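Local coordinates for protein cytosine deaminase (Klebsiella pneumoniae, PDB 4R85) that probably deaminates cytosine and 5-methylcytosine by hydrolysis, using an iron(II) centre in an amidohydrolase barrel, at residues L47-F52 and N371-D376; E54-L59 and L205-C210; V114-D119 and L144-F149. All coordinates share one frame; numbering follows the deposited sequence.

The three contacts share one mixed sheet, whose parallel strands form the barrel of the amidohydrolase fold. Contacts 1 and 2 both use strand 47-57. Its start pairs with strand 372-375 in contact 1, and segment 54-59 brings two metal ligands to contact 2. Contact 3 pairs strand 111-119, the next neighbour of 47-57 in the sheet, with strand 143-149. Along the chain contact 3 is nested inside contact 2, and contact 2 inside contact 1. Centres of contacts 2 and 3 are about 6 Å apart, and both touch 5-methylcytosine. Contact 1, about 23 Å from contact 2 between centres, joins the start of the strand that leads to the metal to the antiparallel strands 372-375, 390-395 and 398-403.

Contact 1: L47-F52 and N371-D376; sequences LAIPPF and NLLILD
Ile49 and Leu373 face each other in an antiparallel, hydrogen-bonded pair that joins strand 47-57 to strand 372-375, beside the barrel of this amidohydrolase fold. Ile49 N bonds to Leu373 O at 3.1 Å, and Leu373 N returns the bond to Ile49 O at 2.8 Å. Farther along, Leu375 N donates to Leu47 O. The side chains of Ile49, Leu373 and Leu375 gather on one face of the sheet. Ile49 holds CG1 between its backbone N and carbonyl carbon (chi1 54°). Its CG1 meets Leu373 CB, and its CD1 reaches on to Leu375 CD1 at 3.8 Å. The two leucines then meet Phe52 in different ways. Leu375 comes from the opposite direction and sets CD2 at the ring edge, near the ring plane, 3.9 Å from Phe52 CE1. Leu373 crosses Phe52 at about a right angle, and its CD1 lies oblique to the ring. Ala48 and Ile374 form the non-hydrogen-bonded pair and point to the other face, where both side chains touch strand 2-7. Beyond the strand pairing, Pro51 lays its ring against Asn371, with CG 3.7 Å from Asn371 CB. The amide of Asn371 leads away, and its OD1 accepts from His396 N. At the buried end of Leu373, CD1 stands 3.5 Å from Phe52 CD1.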
loop_
_atom_site.group_PDB
_atom_site.type_symbol
_atom_site.label_atom_id
_atom_site.label_comp_id
_atom_site.label_asym_id
_atom_site.label_seq_id
_atom_site.Cartn_x
_atom_site.Cartn_y
_atom_site.Cartn_z
ATOM N N LEU A 47 21.723 -1.484 -5.508
ATOM C CA LEU A 47 21.931 -1.796 -4.104
ATOM C C LEU A 47 22.085 -3.302 -3.828
ATOM O O LEU A 47 21.278 -4.114 -4.289
ATOM C CB LEU A 47 20.730 -1.246 -3.345
ATOM C CG LEU A 47 20.694 -0.995 -1.853
ATOM C CD1 LEU A 47 21.845 -0.137 -1.410
ATOM C CD2 LEU A 47 19.366 -0.320 -1.541
ATOM N N ALA A 48 23.125 -3.676 -3.084
ATOM C CA ALA A 48 23.226 -5.027 -2.530
ATOM C C ALA A 48 22.846 -4.976 -1.053
ATOM O O ALA A 48 23.365 -4.148 -0.306
ATOM C CB ALA A 48 24.642 -5.579 -2.692
ATOM N N ILE A 49 21.934 -5.846 -0.632
ATOM C CA ILE A 49 21.475 -5.868 0.759
ATOM C C ILE A 49 21.409 -7.300 1.258
ATOM O O ILE A 49 21.335 -8.240 0.459
ATOM C CB ILE A 49 20.055 -5.280 0.902
ATOM C CG1 ILE A 49 19.100 -5.990 -0.060
ATOM C CG2 ILE A 49 20.052 -3.786 0.647
ATOM C CD1 ILE A 49 17.645 -5.714 0.223
ATOM N N PRO A 50 21.445 -7.482 2.583
ATOM C CA PRO A 50 21.145 -8.810 3.119
ATOM C C PRO A 50 19.673 -9.154 2.814
ATOM O O PRO A 50 18.891 -8.258 2.474
ATOM C CB PRO A 50 21.392 -8.634 4.622
ATOM C CG PRO A 50 21.186 -7.158 4.871
ATOM C CD PRO A 50 21.767 -6.512 3.647
ATOM N N PRO A 51 19.299 -10.440 2.900
ATOM C CA PRO A 51 17.954 -10.838 2.451
ATOM C C PRO A 51 16.838 -10.174 3.242
ATOM O O PRO A 51 17.026 -9.764 4.391
ATOM C CB PRO A 51 17.928 -12.352 2.705
ATOM C CG PRO A 51 19.386 -12.756 2.798
ATOM C CD PRO A 51 20.089 -11.585 3.389
ATOM N N PHE A 52 15.669 -10.057 2.626
ATOM C CA PHE A 52 14.517 -9.584 3.373
ATOM C C PHE A 52 14.145 -10.632 4.421
ATOM O O PHE A 52 14.453 -11.818 4.265
ATOM C CB PHE A 52 13.337 -9.306 2.444
ATOM C CG PHE A 52 13.507 -8.070 1.599
ATOM C CD1 PHE A 52 13.533 -8.156 0.220
ATOM C CD2 PHE A 52 13.635 -6.820 2.192
ATOM C CE1 PHE A 52 13.686 -7.018 -0.563
ATOM C CE2 PHE A 52 13.788 -5.682 1.420
ATOM C CZ PHE A 52 13.816 -5.782 0.038
ATOM N N ASN A 371 24.586 -14.647 1.975
ATOM C CA ASN A 371 23.168 -14.526 1.703
ATOM C C ASN A 371 22.882 -13.063 1.425
ATOM O O ASN A 371 23.028 -12.227 2.317
ATOM C CB ASN A 371 22.346 -14.960 2.920
ATOM C CG ASN A 371 22.660 -16.375 3.375
ATOM O OD1 ASN A 371 23.184 -17.186 2.614
ATOM N ND2 ASN A 371 22.329 -16.679 4.626
ATOM N N LEU A 372 22.480 -12.751 0.198
ATOM C CA LEU A 372 22.246 -11.365 -0.181
ATOM C C LEU A 372 21.398 -11.222 -1.444
ATOM O O LEU A 372 21.217 -12.181 -2.208
ATOM C CB LEU A 372 23.581 -10.630 -0.363
ATOM C CG LEU A 372 24.435 -10.997 -1.581
ATOM C CD1 LEU A 372 25.392 -9.866 -1.913
ATOM C CD2 LEU A 372 25.215 -12.280 -1.351
ATOM N N LEU A 373 20.888 -10.011 -1.651
ATOM C CA LEU A 373 20.066 -9.692 -2.804
ATOM C C LEU A 373 20.656 -8.528 -3.571
ATOM O O LEU A 373 21.370 -7.689 -3.010
ATOM C CB LEU A 373 18.656 -9.280 -2.367
ATOM C CG LEU A 373 17.898 -10.136 -1.357
ATOM C CD1 LEU A 373 16.563 -9.482 -1.039
ATOM C CD2 LEU A 373 17.697 -11.555 -1.875
ATOM N N ILE A 374 20.355 -8.478 -4.857
ATOM C CA ILE A 374 20.576 -7.268 -5.631
ATOM C C ILE A 374 19.203 -6.699 -5.988
ATOM O O ILE A 374 18.404 -7.366 -6.641
ATOM C CB ILE A 374 21.397 -7.542 -6.896
ATOM C CG1 ILE A 374 22.804 -8.028 -6.519
ATOM C CG2 ILE A 374 21.471 -6.285 -7.765
ATOM C CD1 ILE A 374 23.623 -8.488 -7.687
ATOM N N LEU A 375 18.925 -5.487 -5.519
ATOM C CA LEU A 375 17.634 -4.824 -5.719
ATOM C C LEU A 375 17.738 -3.832 -6.865
ATOM O O LEU A 375 18.762 -3.175 -7.013
ATOM C CB LEU A 375 17.253 -4.028 -4.479
ATOM C CG LEU A 375 16.489 -4.585 -3.298
ATOM C CD1 LEU A 375 16.146 -3.427 -2.384
ATOM C CD2 LEU A 375 15.223 -5.307 -3.762
ATOM N N ASP A 376 16.673 -3.697 -7.653
ATOM C CA ASP A 376 16.672 -2.776 -8.785
ATOM C C ASP A 376 16.405 -1.335 -8.334
ATOM O O ASP A 376 15.418 -0.714 -8.738
ATOM C CB ASP A 376 15.642 -3.213 -9.829
ATOM C CG ASP A 376 15.790 -2.475 -11.153
ATOM O OD1 ASP A 376 16.896 -1.960 -11.444
ATOM O OD2 ASP A 376 14.791 -2.419 -11.907
#

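Contact 2: E54-L59 and L205-C210; sequences EPHIHL and LVDVHC. With FE2 (Fe (II) ion), chain H; 17E (5-methylcytosine), chain G.
His56, His58 and His209 meet at one iron(II) ion in the metal centre of this amidohydrolase barrel. The first two form the His-X-His motif of segment 54-59, and His209 ends strand 205-209. CB of His56 points from the backbone toward strand 205-209, and CG is anti to the backbone N (chi1 -170°). On one flank of the ring, ND1 is hydrogen-bonded to Ser240 OG, which also bonds Asp207 OD2. Ser240 therefore links the side chains of His56 and Asp207. CD2 and CE1 of His56 flank the ion, each 3.2 Å from the iron. CE1 comes 3.3 Å from His209 CE1 because both rings converge on the ion. At the tip, NE2 binds the iron at 2.3 Å. His209 NE2 lies at the edge of the His56 ring, and the two ring planes stand 59° apart. His58 NE2 and His209 NE2 also bind the ion, and His241 and Asp308 complete the site. A water donates to Pro55 O at 2.7 Å and to Asp207 OD1 at 2.6 Å, bridging the strands. The bound 5-methylcytosine, probably a substrate, lies beside the metal ligands. Its methyl CM5 sits over one face of the His58 ring, offset toward the rim, 3.4 Å from His58 CD2.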
loop_
_atom_site.group_PDB
_atom_site.type_symbol
_atom_site.label_atom_id
_atom_site.label_comp_id
_atom_site.label_asym_id
_atom_site.label_seq_id
_atom_site.Cartn_x
_atom_site.Cartn_y
_atom_site.Cartn_z
ATOM N N GLU A 54 10.887 -12.119 6.881
ATOM C CA GLU A 54 9.473 -12.149 7.215
ATOM C C GLU A 54 9.377 -12.666 8.636
ATOM O O GLU A 54 9.308 -13.871 8.852
ATOM C CB GLU A 54 8.708 -13.074 6.271
ATOM C CG GLU A 54 7.228 -13.201 6.639
ATOM C CD GLU A 54 6.621 -11.859 7.047
ATOM O OE1 GLU A 54 6.264 -11.070 6.145
ATOM O OE2 GLU A 54 6.514 -11.586 8.267
ATOM N N PRO A 55 9.389 -11.755 9.615
ATOM C CA PRO A 55 9.514 -12.164 11.016
ATOM C C PRO A 55 8.194 -12.582 11.649
ATOM O O PRO A 55 8.196 -12.922 12.831
ATOM C CB PRO A 55 10.023 -10.890 11.701
ATOM C CG PRO A 55 9.406 -9.781 10.886
ATOM C CD PRO A 55 9.377 -10.290 9.458
ATOM N N HIS A 56 7.099 -12.540 10.896
ATOM C CA HIS A 56 5.797 -12.893 11.448
ATOM C C HIS A 56 4.783 -13.220 10.357
ATOM O O HIS A 56 4.223 -12.320 9.718
ATOM C CB HIS A 56 5.270 -11.741 12.316
ATOM C CG HIS A 56 4.062 -12.098 13.118
ATOM N ND1 HIS A 56 3.996 -11.913 14.483
ATOM C CD2 HIS A 56 2.867 -12.619 12.747
ATOM C CE1 HIS A 56 2.814 -12.309 14.919
ATOM N NE2 HIS A 56 2.119 -12.751 13.887
ATOM N N ILE A 57 4.528 -14.509 10.170
ATOM C CA ILE A 57 3.542 -14.979 9.200
ATOM C C ILE A 57 2.912 -16.245 9.765
ATOM O O ILE A 57 3.529 -16.910 10.599
ATOM C CB ILE A 57 4.213 -15.245 7.833
ATOM C CG1 ILE A 57 3.176 -15.581 6.756
ATOM C CG2 ILE A 57 5.306 -16.319 7.958
ATOM C CD1 ILE A 57 3.686 -15.332 5.334
ATOM N N HIS A 58 1.679 -16.554 9.354
ATOM C CA HIS A 58 1.006 -17.772 9.790
ATOM C C HIS A 58 0.936 -18.762 8.643
ATOM O O HIS A 58 -0.070 -18.810 7.915
ATOM C CB HIS A 58 -0.416 -17.476 10.266
ATOM C CG HIS A 58 -0.482 -16.575 11.461
ATOM N ND1 HIS A 58 -0.786 -17.036 12.722
ATOM C CD2 HIS A 58 -0.303 -15.239 11.581
ATOM C CE1 HIS A 58 -0.784 -16.027 13.573
ATOM N NE2 HIS A 58 -0.492 -14.926 12.905
ATOM N N LEU A 59 1.988 -19.558 8.487
ATOM C CA LEU A 59 2.062 -20.515 7.378
ATOM C C LEU A 59 1.072 -21.669 7.492
ATOM O O LEU A 59 0.727 -22.287 6.488
ATOM C CB LEU A 59 3.480 -21.069 7.225
ATOM C CG LEU A 59 4.502 -20.063 6.710
ATOM C CD1 LEU A 59 5.866 -20.713 6.569
ATOM C CD2 LEU A 59 4.026 -19.469 5.384
ATOM N N LEU A 205 13.133 -18.930 22.449
ATOM C CA LEU A 205 12.773 -17.542 22.216
ATOM C C LEU A 205 11.290 -17.358 22.534
ATOM O O LEU A 205 10.576 -18.334 22.755
ATOM C CB LEU A 205 13.052 -17.155 20.761
ATOM C CG LEU A 205 14.491 -17.367 20.275
ATOM C CD1 LEU A 205 14.674 -16.796 18.868
ATOM C CD2 LEU A 205 15.470 -16.712 21.242
ATOM N N VAL A 206 10.841 -16.107 22.561
ATOM C CA VAL A 206 9.442 -15.782 22.850
ATOM C C VAL A 206 8.917 -14.794 21.817
ATOM O O VAL A 206 9.585 -13.813 21.506
ATOM C CB VAL A 206 9.311 -15.136 24.247
ATOM C CG1 VAL A 206 7.908 -14.568 24.471
ATOM C CG2 VAL A 206 9.655 -16.148 25.320
ATOM N N ASP A 207 7.732 -15.056 21.275
ATOM C CA ASP A 207 7.071 -14.098 20.387
ATOM C C ASP A 207 5.563 -14.182 20.592
ATOM O O ASP A 207 4.936 -15.148 20.172
ATOM C CB ASP A 207 7.402 -14.387 18.927
ATOM C CG ASP A 207 7.047 -13.236 18.005
ATOM O OD1 ASP A 207 7.799 -13.002 17.028
ATOM O OD2 ASP A 207 6.026 -12.557 18.247
ATOM N N VAL A 208 4.994 -13.156 21.219
ATOM C CA VAL A 208 3.625 -13.203 21.714
ATOM C C VAL A 208 2.706 -12.262 20.937
ATOM O O VAL A 208 3.067 -11.109 20.680
ATOM C CB VAL A 208 3.596 -12.815 23.215
ATOM C CG1 VAL A 208 2.170 -12.617 23.702
ATOM C CG2 VAL A 208 4.314 -13.869 24.055
ATOM N N HIS A 209 1.525 -12.762 20.568
ATOM C CA HIS A 209 0.438 -11.925 20.042
ATOM C C HIS A 209 -0.099 -11.141 21.222
ATOM O O HIS A 209 -0.856 -11.653 22.033
ATOM C CB HIS A 209 -0.675 -12.787 19.444
ATOM C CG HIS A 209 -0.389 -13.249 18.051
ATOM N ND1 HIS A 209 0.647 -14.106 17.751
ATOM C CD2 HIS A 209 -0.995 -12.961 16.877
ATOM C CE1 HIS A 209 0.668 -14.329 16.449
ATOM N NE2 HIS A 209 -0.321 -13.647 15.897
ATOM N N CYS A 210 0.311 -9.895 21.342
ATOM C CA CYS A 210 0.236 -9.292 22.656
ATOM C C CYS A 210 -1.074 -8.575 22.993
ATOM O O CYS A 210 -1.782 -8.962 23.914
ATOM C CB CYS A 210 1.456 -8.408 22.895
ATOM S SG CYS A 210 1.613 -8.068 24.609
HETATM FE FE FE2 H . -0.132 -12.780 13.720
HETATM N N1 17E G . -4.578 -15.175 14.611
HETATM C C2 17E G . -4.508 -14.085 15.377
HETATM O O2 17E G . -4.857 -14.169 16.701
HETATM N N3 17E G . -4.100 -12.910 14.888
HETATM C C4 17E G . -3.754 -12.796 13.595
HETATM N N4 17E G . -3.322 -11.534 13.083
HETATM C C5 17E G . -3.809 -13.909 12.754
HETATM C C6 17E G . -4.234 -15.113 13.309
HETATM C CM5 17E G . -3.423 -13.800 11.314
HETATM O O HOH W 1 6.422 -13.250 14.820
#

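Contact 3: V114-D119 and L144-F149; sequences VRTHVD and LQIVAF. With 17E (5-methylcytosine), chain G.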
loop_
_atom_site.group_PDB
_atom_site.type_symbol
_atom_site.label_atom_id
_atom_site.label_comp_id
_atom_site.label_asym_id
_atom_site.label_seq_id
_atom_site.Cartn_x
_atom_site.Cartn_y
_atom_site.Cartn_z
ATOM N N VAL A 114 12.405 -16.508 7.853
ATOM C CA VAL A 114 10.978 -16.521 8.115
ATOM C C VAL A 114 10.701 -17.038 9.519
ATOM O O VAL A 114 11.272 -18.036 9.936
ATOM C CB VAL A 114 10.249 -17.453 7.119
ATOM C CG1 VAL A 114 8.740 -17.536 7.439
ATOM C CG2 VAL A 114 10.474 -17.002 5.685
ATOM N N ARG A 115 9.821 -16.361 10.244
ATOM C CA ARG A 115 9.325 -16.900 11.502
ATOM C C ARG A 115 7.824 -17.131 11.360
ATOM O O ARG A 115 7.066 -16.185 11.131
ATOM C CB ARG A 115 9.628 -15.952 12.666
ATOM C CG ARG A 115 9.000 -16.390 13.990
ATOM C CD ARG A 115 9.328 -15.399 15.108
ATOM N NE ARG A 115 10.690 -15.578 15.610
ATOM C CZ ARG A 115 11.215 -14.833 16.573
ATOM N NH1 ARG A 115 10.488 -13.857 17.106
ATOM N NH2 ARG A 115 12.459 -15.053 16.991
ATOM N N THR A 116 7.397 -18.388 11.462
ATOM C CA THR A 116 5.983 -18.691 11.301
ATOM C C THR A 116 5.375 -19.030 12.643
ATOM O O THR A 116 5.995 -19.713 13.454
ATOM C CB THR A 116 5.714 -19.856 10.309
ATOM O OG1 THR A 116 4.300 -20.010 10.135
ATOM C CG2 THR A 116 6.285 -21.173 10.822
ATOM N N HIS A 117 4.174 -18.520 12.886
ATOM C CA HIS A 117 3.379 -18.984 14.010
ATOM C C HIS A 117 2.569 -20.194 13.545
ATOM O O HIS A 117 2.141 -20.251 12.390
ATOM C CB HIS A 117 2.474 -17.856 14.531
ATOM C CG HIS A 117 3.248 -16.700 15.086
ATOM N ND1 HIS A 117 3.345 -16.450 16.437
ATOM C CD2 HIS A 117 4.020 -15.773 14.473
ATOM C CE1 HIS A 117 4.130 -15.402 16.631
ATOM N NE2 HIS A 117 4.551 -14.973 15.456
ATOM N N VAL A 118 2.408 -21.180 14.426
ATOM C CA VAL A 118 1.589 -22.350 14.132
ATOM C C VAL A 118 0.622 -22.570 15.281
ATOM O O VAL A 118 1.039 -22.630 16.429
ATOM C CB VAL A 118 2.435 -23.629 13.991
ATOM C CG1 VAL A 118 1.543 -24.817 13.574
ATOM C CG2 VAL A 118 3.547 -23.412 13.000
ATOM N N ASP A 119 -0.667 -22.698 14.972
ATOM C CA ASP A 119 -1.688 -22.877 15.998
ATOM C C ASP A 119 -1.514 -24.240 16.680
ATOM O O ASP A 119 -1.602 -25.281 16.032
ATOM C CB ASP A 119 -3.080 -22.733 15.365
ATOM C CG ASP A 119 -4.218 -22.879 16.362
ATOM O OD1 ASP A 119 -5.382 -22.907 15.899
ATOM O OD2 ASP A 119 -3.977 -22.960 17.588
ATOM N N LEU A 144 13.789 -21.195 8.552
ATOM C CA LEU A 144 12.466 -21.075 9.163
ATOM C C LEU A 144 12.500 -21.216 10.683
ATOM O O LEU A 144 13.028 -22.194 11.205
ATOM C CB LEU A 144 11.532 -22.141 8.575
ATOM C CG LEU A 144 10.072 -22.146 9.046
ATOM C CD1 LEU A 144 9.382 -20.837 8.657
ATOM C CD2 LEU A 144 9.331 -23.347 8.453
ATOM N N GLN A 145 11.924 -20.246 11.391
ATOM C CA GLN A 145 11.675 -20.404 12.823
ATOM C C GLN A 145 10.209 -20.713 13.064
ATOM O O GLN A 145 9.339 -20.179 12.383
ATOM C CB GLN A 145 12.046 -19.139 13.588
ATOM C CG GLN A 145 13.529 -18.829 13.529
ATOM C CD GLN A 145 13.902 -17.644 14.403
ATOM O OE1 GLN A 145 13.077 -17.131 15.166
ATOM N NE2 GLN A 145 15.153 -17.206 14.300
ATOM N N ILE A 146 9.932 -21.560 14.046
ATOM C CA ILE A 146 8.544 -21.934 14.327
ATOM C C ILE A 146 8.100 -21.541 15.730
ATOM O O ILE A 146 8.742 -21.909 16.712
ATOM C CB ILE A 146 8.333 -23.442 14.143
ATOM C CG1 ILE A 146 8.524 -23.818 12.672
ATOM C CG2 ILE A 146 6.954 -23.857 14.659
ATOM C CD1 ILE A 146 8.808 -25.286 12.457
ATOM N N VAL A 147 6.988 -20.810 15.807
ATOM C CA VAL A 147 6.415 -20.380 17.077
ATOM C C VAL A 147 5.209 -21.248 17.469
ATOM O O VAL A 147 4.262 -21.391 16.689
ATOM C CB VAL A 147 5.907 -18.927 17.002
ATOM C CG1 VAL A 147 5.528 -18.419 18.405
ATOM C CG2 VAL A 147 6.950 -17.988 16.347
ATOM N N ALA A 148 5.241 -21.810 18.676
ATOM C CA ALA A 148 4.064 -22.469 19.244
ATOM C C ALA A 148 3.033 -21.432 19.670
ATOM O O ALA A 148 3.128 -20.847 20.747
ATOM C CB ALA A 148 4.452 -23.336 20.422
ATOM N N PHE A 149 2.033 -21.229 18.821
ATOM C CA PHE A 149 1.058 -20.159 18.981
ATOM C C PHE A 149 -0.269 -20.770 19.420
ATOM O O PHE A 149 -0.870 -21.535 18.670
ATOM C CB PHE A 149 0.884 -19.437 17.637
ATOM C CG PHE A 149 -0.264 -18.451 17.604
ATOM C CD1 PHE A 149 -0.375 -17.452 18.559
ATOM C CD2 PHE A 149 -1.215 -18.515 16.601
ATOM C CE1 PHE A 149 -1.424 -16.543 18.524
ATOM C CE2 PHE A 149 -2.263 -17.613 16.554
ATOM C CZ PHE A 149 -2.372 -16.624 17.513
HETATM N N1 17E G . -4.578 -15.175 14.611
HETATM C C2 17E G . -4.508 -14.085 15.377
HETATM O O2 17E G . -4.857 -14.169 16.701
HETATM N N3 17E G . -4.100 -12.910 14.888
HETATM C C4 17E G . -3.754 -12.796 13.595
HETATM N N4 17E G . -3.322 -11.534 13.083
HETATM C C5 17E G . -3.809 -13.909 12.754
HETATM C C6 17E G . -4.234 -15.113 13.309
HETATM C CM5 17E G . -3.423 -13.800 11.314
#
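His117 and Val147 run alongside each other in the same direction in a parallel strand pair of the amidohydrolase barrel. The strands 111-119 and 143-149 belong to one beta-alpha-beta unit, with helix 126-137 between them. Val147 CG2 makes a CH-pi contact over the centre of the His117 ring, 3.8 Å from its centroid. The same methyl touches Arg115 CG at 3.5 Å. His117 also turns an edge toward the face of Phe149, in an offset edge-to-face pair with planes at 88°. With chi1 at 171°, the Phe149 ring swings away from its own backbone N and reaches the ligand. There 5-methylcytosine O2 lies at the ring edge, 3.6 Å from Phe149 CZ. At the other end of the pair Arg115 grips Gln145 side-on. NE at 2.9 Å and NH2 at 2.8 Å both bond to Gln145 OE1, which lies in the guanidinium plane. Two bonds to one oxygen limit the rotation of both groups.

A second shell surrounds these side chains. Arg115 NH1 makes a salt bridge to Asp207 OD1, and Gln145 NE2 bonds to Leu356 O, which helps position both. His117 meets the ring of the iron ligand His56, while Phe149 stacks on His209, another iron ligand. Backbone bonds such as Val147 N to Thr116 O hold the register. The opposite face carries Val114, Thr116, Val118, Leu144 and Ile146 and is mostly apolar; Thr116 OG1 is hydrogen-bonded to Leu59 N. There Val118 and Ile146 pack against helix 126-137, and Val118 CG2 meets Ile146 CG2 at 3.8 Å.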